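Local coordinates for peptidase S9 prolyl oligopeptidase catalytic domain-containing protein (Pyrococcus horikoshii, PDB 4HXF) that probably cleaves peptides as a serine protease of the prolyl oligopeptidase family, an acylaminoacyl peptidase that assembles into a self-compartmentalizing hexamer, at residues F356-P370 with G407-Y421. Numbering follows the deposited sequence. Where two conformers were deposited one is given.
Sequences FKSIDLELDGWYIKP and GYYIVYVNPRGSNGY
Leu-361 lays CD1 over one face of the Arg-416 guanidinium, 3.5 Å from CZ, and Ile-359 CD1 lies more loosely over the opposite face. Its edge is polar: Asp-360 OD1 takes NH1 on its syn lone pair in a nearly coplanar salt bridge (2.9 Å, 172°), while the carbonyl of Ser-358 gets only a weak bond from NH2. The arginine braces the type II' turn (Ser-358 to Leu-361) between strands 352-358 and 361-368; NH2 also forms a salt bridge with Asp-440. On the Tyr-412 ring sits Trp-366 CB, offset toward the rim and 3.5 Å from CZ; the indole slides past with little overlap and has Asn-414 ND2 at its edge. Pro-370 CD sits over the centre of one face of Tyr-409 in a CH-pi contact, 3.9 Å from the centroid, and Lys-369 runs alongside that ring. Replacing Tyr-409 with an alanine would probably uncover Pro-370 CD and leave Glu-452, which binds the phenolic OH, without one of its partners. At the Tyr-421 edge the hydroxyl donates to the anti lone pair of Asp-364 OD2 (2.6 Å) and accepts from Asn-414 ND2, so two bonds fix it. With CG beside its backbone N (chi1 -73°), Asp-364 turns OD2 to Tyr-421, while OD1 forms a salt bridge with Arg-355 and a hydrogen bond with His-353. The strands pair antiparallel from Gly-365/Val-413 to Ile-368/Ile-410, with Trp-366 N to Tyr-412 O at 2.8 Å; a water links Asp-364 N to Asn-414 O. This is the antiparallel start of the mixed alpha/beta-hydrolase sheet: 361-368 lies between 352-358 and 409-413, and 409-413 hands over to parallel strand 378-384. Helix 436-451 packs against Phe-356 and Leu-363, and helix 423-427 reaches Leu-361 and Arg-416 through Phe-425.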
loop_
_atom_site.group_PDB
_atom_site.type_symbol
_atom_site.label_atom_id
_atom_site.label_comp_id
_atom_site.label_asym_id
_atom_site.label_seq_id
_atom_site.Cartn_x
_atom_site.Cartn_y
_atom_site.Cartn_z
ATOM N N PHE A 356 -9.914 54.198 34.152
ATOM C CA PHE A 356 -10.546 54.001 35.453
ATOM C C PHE A 356 -9.503 54.034 36.553
ATOM O O PHE A 356 -8.331 53.697 36.315
ATOM C CB PHE A 356 -11.364 52.679 35.443
ATOM C CG PHE A 356 -10.552 51.397 35.326
ATOM C CD1 PHE A 356 -10.187 50.866 34.064
ATOM C CD2 PHE A 356 -10.185 50.694 36.457
ATOM C CE1 PHE A 356 -9.435 49.703 34.013
ATOM C CE2 PHE A 356 -9.482 49.485 36.387
ATOM C CZ PHE A 356 -9.125 49.011 35.156
ATOM N N LYS A 357 -9.957 54.317 37.757
ATOM C CA LYS A 357 -9.062 54.330 38.896
ATOM C C LYS A 357 -9.137 52.985 39.621
ATOM O O LYS A 357 -10.179 52.402 39.799
ATOM C CB LYS A 357 -9.397 55.493 39.815
ATOM C CG LYS A 357 -9.170 56.869 39.171
ATOM C CD LYS A 357 -9.852 57.947 39.967
ATOM C CE LYS A 357 -9.735 59.287 39.249
ATOM N NZ LYS A 357 -9.509 59.007 37.799
ATOM N N SER A 358 -7.991 52.553 40.094
ATOM C CA SER A 358 -7.916 51.359 40.907
ATOM C C SER A 358 -6.851 51.509 41.967
ATOM O O SER A 358 -5.667 51.418 41.676
ATOM C CB SER A 358 -7.645 50.174 40.032
ATOM O OG SER A 358 -7.702 48.997 40.856
ATOM N N ILE A 359 -7.313 51.663 43.198
ATOM C CA ILE A 359 -6.433 51.744 44.384
ATOM C C ILE A 359 -5.651 53.082 44.152
ATOM O O ILE A 359 -6.274 54.164 44.069
ATOM C CB ILE A 359 -5.580 50.466 44.655
ATOM C CG1 ILE A 359 -6.472 49.198 44.673
ATOM C CG2 ILE A 359 -4.832 50.608 46.030
ATOM C CD1 ILE A 359 -5.645 47.914 44.836
ATOM N N ASP A 360 -4.358 52.951 43.915
ATOM C CA ASP A 360 -3.396 54.004 43.691
ATOM C C ASP A 360 -3.111 54.338 42.221
ATOM O O ASP A 360 -2.354 55.197 41.969
ATOM C CB ASP A 360 -2.050 53.650 44.436
ATOM C CG ASP A 360 -1.429 52.290 44.036
ATOM O OD1 ASP A 360 -2.151 51.396 43.578
ATOM O OD2 ASP A 360 -0.206 52.120 44.245
ATOM N N LEU A 361 -3.756 53.683 41.238
ATOM C CA LEU A 361 -3.361 53.867 39.847
ATOM C C LEU A 361 -4.573 54.263 39.017
ATOM O O LEU A 361 -5.676 54.070 39.420
ATOM C CB LEU A 361 -2.839 52.544 39.305
ATOM C CG LEU A 361 -1.500 51.997 39.858
ATOM C CD1 LEU A 361 -1.117 50.657 39.280
ATOM C CD2 LEU A 361 -0.442 53.101 39.606
ATOM N N GLU A 362 -4.290 54.788 37.848
ATOM C CA GLU A 362 -5.281 54.965 36.758
ATOM C C GLU A 362 -4.907 54.023 35.636
ATOM O O GLU A 362 -3.741 53.928 35.261
ATOM C CB GLU A 362 -5.389 56.434 36.317
ATOM C CG GLU A 362 -6.513 56.662 35.282
ATOM C CD GLU A 362 -6.723 58.131 34.910
ATOM O OE1 GLU A 362 -6.463 58.472 33.729
ATOM O OE2 GLU A 362 -6.985 58.916 35.840
ATOM N N LEU A 363 -5.867 53.213 35.129
ATOM C CA LEU A 363 -5.568 52.095 34.199
ATOM C C LEU A 363 -6.436 52.201 32.956
ATOM O O LEU A 363 -7.451 52.963 32.918
ATOM C CB LEU A 363 -5.945 50.744 34.898
ATOM C CG LEU A 363 -5.257 50.421 36.219
ATOM C CD1 LEU A 363 -5.642 48.969 36.650
ATOM C CD2 LEU A 363 -3.811 50.487 36.104
ATOM N N ASP A 364 -6.016 51.441 31.943
ATOM C CA ASP A 364 -6.731 51.299 30.703
ATOM C C ASP A 364 -7.681 50.099 30.714
ATOM O O ASP A 364 -7.293 48.993 31.103
ATOM C CB ASP A 364 -5.736 51.080 29.574
ATOM C CG ASP A 364 -4.955 52.370 29.211
ATOM O OD1 ASP A 364 -5.488 53.475 29.210
ATOM O OD2 ASP A 364 -3.778 52.167 28.859
ATOM N N GLY A 365 -8.921 50.367 30.271
ATOM C CA GLY A 365 -9.881 49.290 29.965
ATOM C C GLY A 365 -10.444 49.573 28.585
ATOM O O GLY A 365 -10.306 50.653 27.971
ATOM N N TRP A 366 -11.008 48.522 28.033
ATOM C CA TRP A 366 -11.822 48.581 26.816
ATOM C C TRP A 366 -13.114 47.771 26.903
ATOM O O TRP A 366 -13.172 46.792 27.649
ATOM C CB TRP A 366 -11.070 48.075 25.563
ATOM C CG TRP A 366 -9.792 48.824 25.223
ATOM C CD1 TRP A 366 -9.635 49.800 24.287
ATOM C CD2 TRP A 366 -8.474 48.672 25.836
ATOM N NE1 TRP A 366 -8.350 50.330 24.296
ATOM C CE2 TRP A 366 -7.601 49.650 25.193
ATOM C CE3 TRP A 366 -7.952 47.876 26.853
ATOM C CZ2 TRP A 366 -6.312 49.781 25.541
ATOM C CZ3 TRP A 366 -6.597 48.029 27.198
ATOM C CH2 TRP A 366 -5.821 48.919 26.552
ATOM N N TYR A 367 -14.111 48.187 26.114
ATOM C CA TYR A 367 -15.260 47.317 25.961
ATOM C C TYR A 367 -15.872 47.398 24.623
ATOM O O TYR A 367 -15.637 48.348 23.885
ATOM C CB TYR A 367 -16.295 47.678 27.029
ATOM C CG TYR A 367 -17.023 48.963 26.852
ATOM C CD1 TYR A 367 -16.563 50.136 27.504
ATOM C CD2 TYR A 367 -18.227 49.044 26.179
ATOM C CE1 TYR A 367 -17.228 51.304 27.400
ATOM C CE2 TYR A 367 -18.888 50.256 26.126
ATOM C CZ TYR A 367 -18.386 51.359 26.756
ATOM O OH TYR A 367 -19.124 52.544 26.722
ATOM N N ILE A 368 -16.575 46.322 24.268
ATOM C CA ILE A 368 -17.339 46.267 23.032
ATOM C C ILE A 368 -18.788 46.101 23.384
ATOM O O ILE A 368 -19.168 45.264 24.187
ATOM C CB ILE A 368 -16.924 45.086 22.131
ATOM C CG1 ILE A 368 -15.475 45.218 21.637
ATOM C CG2 ILE A 368 -17.902 44.918 20.978
ATOM C CD1 ILE A 368 -14.829 43.936 21.135
ATOM N N LYS A 369 -19.605 46.936 22.761
ATOM C CA LYS A 369 -21.080 46.938 22.959
ATOM C C LYS A 369 -21.755 46.234 21.750
ATOM O O LYS A 369 -21.432 46.520 20.570
ATOM C CB LYS A 369 -21.622 48.354 23.117
ATOM C CG LYS A 369 -23.117 48.339 23.348
ATOM C CD LYS A 369 -23.607 49.781 23.373
ATOM C CE LYS A 369 -25.050 49.910 23.843
ATOM N NZ LYS A 369 -25.630 51.332 23.953
ATOM N N PRO A 370 -22.555 45.172 22.040
ATOM C CA PRO A 370 -23.242 44.453 20.975
ATOM C C PRO A 370 -24.431 45.247 20.464
ATOM O O PRO A 370 -24.797 46.284 21.028
ATOM C CB PRO A 370 -23.709 43.186 21.706
ATOM C CG PRO A 370 -24.066 43.693 23.042
ATOM C CD PRO A 370 -22.936 44.638 23.365
ATOM N N GLY A 407 -24.241 38.907 20.814
ATOM C CA GLY A 407 -25.112 39.703 21.675
ATOM C C GLY A 407 -24.497 39.919 23.066
ATOM O O GLY A 407 -25.218 40.297 24.005
ATOM N N TYR A 408 -23.178 39.756 23.182
ATOM C CA TYR A 408 -22.494 39.995 24.470
ATOM C C TYR A 408 -21.661 41.278 24.495
ATOM O O TYR A 408 -20.992 41.595 23.523
ATOM C CB TYR A 408 -21.555 38.849 24.895
ATOM C CG TYR A 408 -22.124 37.453 25.022
ATOM C CD1 TYR A 408 -22.456 36.673 23.908
ATOM C CD2 TYR A 408 -22.400 36.922 26.280
ATOM C CE1 TYR A 408 -23.043 35.426 24.013
ATOM C CE2 TYR A 408 -22.991 35.648 26.376
ATOM C CZ TYR A 408 -23.257 34.920 25.291
ATOM O OH TYR A 408 -23.804 33.672 25.418
ATOM N N TYR A 409 -21.761 41.999 25.595
ATOM C CA TYR A 409 -20.705 42.955 25.934
ATOM C C TYR A 409 -19.418 42.177 26.155
ATOM O O TYR A 409 -19.418 41.105 26.753
ATOM C CB TYR A 409 -21.002 43.716 27.222
ATOM C CG TYR A 409 -21.920 44.922 27.049
ATOM C CD1 TYR A 409 -23.291 44.784 27.246
ATOM C CD2 TYR A 409 -21.405 46.178 26.728
ATOM C CE1 TYR A 409 -24.133 45.897 27.207
ATOM C CE2 TYR A 409 -22.231 47.278 26.649
ATOM C CZ TYR A 409 -23.597 47.119 26.891
ATOM O OH TYR A 409 -24.353 48.309 26.808
ATOM N N ILE A 410 -18.318 42.779 25.771
ATOM C CA ILE A 410 -16.972 42.255 26.008
ATOM C C ILE A 410 -16.234 43.365 26.787
ATOM O O ILE A 410 -16.291 44.566 26.410
ATOM C CB ILE A 410 -16.232 42.067 24.668
ATOM C CG1 ILE A 410 -17.102 41.294 23.643
ATOM C CG2 ILE A 410 -14.865 41.440 24.851
ATOM C CD1 ILE A 410 -17.537 39.878 24.100
ATOM N N VAL A 411 -15.614 42.954 27.890
ATOM C CA VAL A 411 -14.870 43.928 28.705
ATOM C C VAL A 411 -13.524 43.349 29.062
ATOM O O VAL A 411 -13.383 42.196 29.397
ATOM C CB VAL A 411 -15.649 44.410 29.940
ATOM C CG1 VAL A 411 -15.988 43.378 30.905
ATOM C CG2 VAL A 411 -14.858 45.568 30.672
ATOM N N TYR A 412 -12.507 44.178 29.030
ATOM C CA TYR A 412 -11.142 43.705 29.296
ATOM C C TYR A 412 -10.195 44.900 29.667
ATOM O O TYR A 412 -10.398 46.035 29.189
ATOM C CB TYR A 412 -10.601 42.958 28.090
ATOM C CG TYR A 412 -10.525 43.662 26.730
ATOM C CD1 TYR A 412 -11.566 43.630 25.821
ATOM C CD2 TYR A 412 -9.417 44.374 26.380
ATOM C CE1 TYR A 412 -11.443 44.294 24.636
ATOM C CE2 TYR A 412 -9.296 44.996 25.108
ATOM C CZ TYR A 412 -10.350 44.893 24.259
ATOM O OH TYR A 412 -10.164 45.544 23.041
ATOM N N VAL A 413 -9.263 44.636 30.595
ATOM C CA VAL A 413 -8.381 45.720 31.053
ATOM C C VAL A 413 -6.950 45.245 31.050
ATOM O O VAL A 413 -6.656 44.053 30.946
ATOM C CB VAL A 413 -8.779 46.227 32.497
ATOM C CG1 VAL A 413 -10.345 46.492 32.514
ATOM C CG2 VAL A 413 -8.336 45.198 33.652
ATOM N N ASN A 414 -6.036 46.224 31.278
ATOM C CA ASN A 414 -4.626 45.874 31.540
ATOM C C ASN A 414 -4.325 46.133 33.029
ATOM O O ASN A 414 -4.017 47.278 33.438
ATOM C CB ASN A 414 -3.709 46.694 30.639
ATOM C CG ASN A 414 -3.586 46.127 29.236
ATOM O OD1 ASN A 414 -3.643 44.897 29.067
ATOM N ND2 ASN A 414 -3.347 47.000 28.200
ATOM N N PRO A 415 -4.435 45.100 33.864
ATOM C CA PRO A 415 -4.192 45.355 35.310
ATOM C C PRO A 415 -2.705 45.548 35.527
ATOM O O PRO A 415 -1.867 45.233 34.624
ATOM C CB PRO A 415 -4.630 44.049 35.972
ATOM C CG PRO A 415 -4.569 43.059 34.898
ATOM C CD PRO A 415 -4.836 43.706 33.551
ATOM N N ARG A 416 -2.308 46.024 36.694
ATOM C CA ARG A 416 -0.893 45.996 37.022
ATOM C C ARG A 416 -0.331 44.585 36.910
ATOM O O ARG A 416 -0.995 43.559 37.062
ATOM C CB ARG A 416 -0.678 46.572 38.452
ATOM C CG ARG A 416 -1.076 45.596 39.622
ATOM C CD ARG A 416 -1.210 46.389 40.922
ATOM N NE ARG A 416 -2.371 47.266 40.833
ATOM C CZ ARG A 416 -2.549 48.378 41.487
ATOM N NH1 ARG A 416 -1.670 48.795 42.411
ATOM N NH2 ARG A 416 -3.618 49.090 41.289
ATOM N N GLY A 417 0.897 44.600 36.402
ATOM C CA GLY A 417 1.560 43.411 35.921
ATOM C C GLY A 417 1.619 43.349 34.397
ATOM O O GLY A 417 2.477 42.623 33.863
ATOM N N SER A 418 0.713 44.020 33.672
ATOM C CA SER A 418 0.661 43.961 32.225
ATOM C C SER A 418 1.891 44.606 31.612
ATOM O O SER A 418 2.519 45.566 32.202
ATOM C CB SER A 418 -0.525 44.679 31.703
ATOM O OG SER A 418 -1.791 44.154 32.158
ATOM N N ASN A 419 2.201 44.170 30.420
ATOM C CA ASN A 419 3.097 44.942 29.535
ATOM C C ASN A 419 2.457 46.176 28.994
ATOM O O ASN A 419 1.250 46.342 29.035
ATOM C CB ASN A 419 3.572 44.051 28.353
ATOM C CG ASN A 419 5.021 44.325 27.970
ATOM O OD1 ASN A 419 5.582 45.378 28.301
ATOM N ND2 ASN A 419 5.657 43.328 27.345
ATOM N N GLY A 420 3.288 47.118 28.533
ATOM C CA GLY A 420 2.844 48.296 27.867
ATOM C C GLY A 420 2.903 49.604 28.610
ATOM O O GLY A 420 2.559 50.681 28.092
ATOM N N TYR A 421 3.418 49.552 29.832
ATOM C CA TYR A 421 3.459 50.642 30.746
ATOM C C TYR A 421 4.872 50.695 31.330
ATOM O O TYR A 421 5.818 50.185 30.757
ATOM C CB TYR A 421 2.367 50.399 31.809
ATOM C CG TYR A 421 1.018 50.261 31.132
ATOM C CD1 TYR A 421 0.562 49.014 30.735
ATOM C CD2 TYR A 421 0.209 51.340 30.883
ATOM C CE1 TYR A 421 -0.597 48.882 30.010
ATOM C CE2 TYR A 421 -1.007 51.173 30.179
ATOM C CZ TYR A 421 -1.413 49.921 29.815
ATOM O OH TYR A 421 -2.571 49.829 29.083
HETATM O O HOH W 1 -3.704 49.849 32.393
#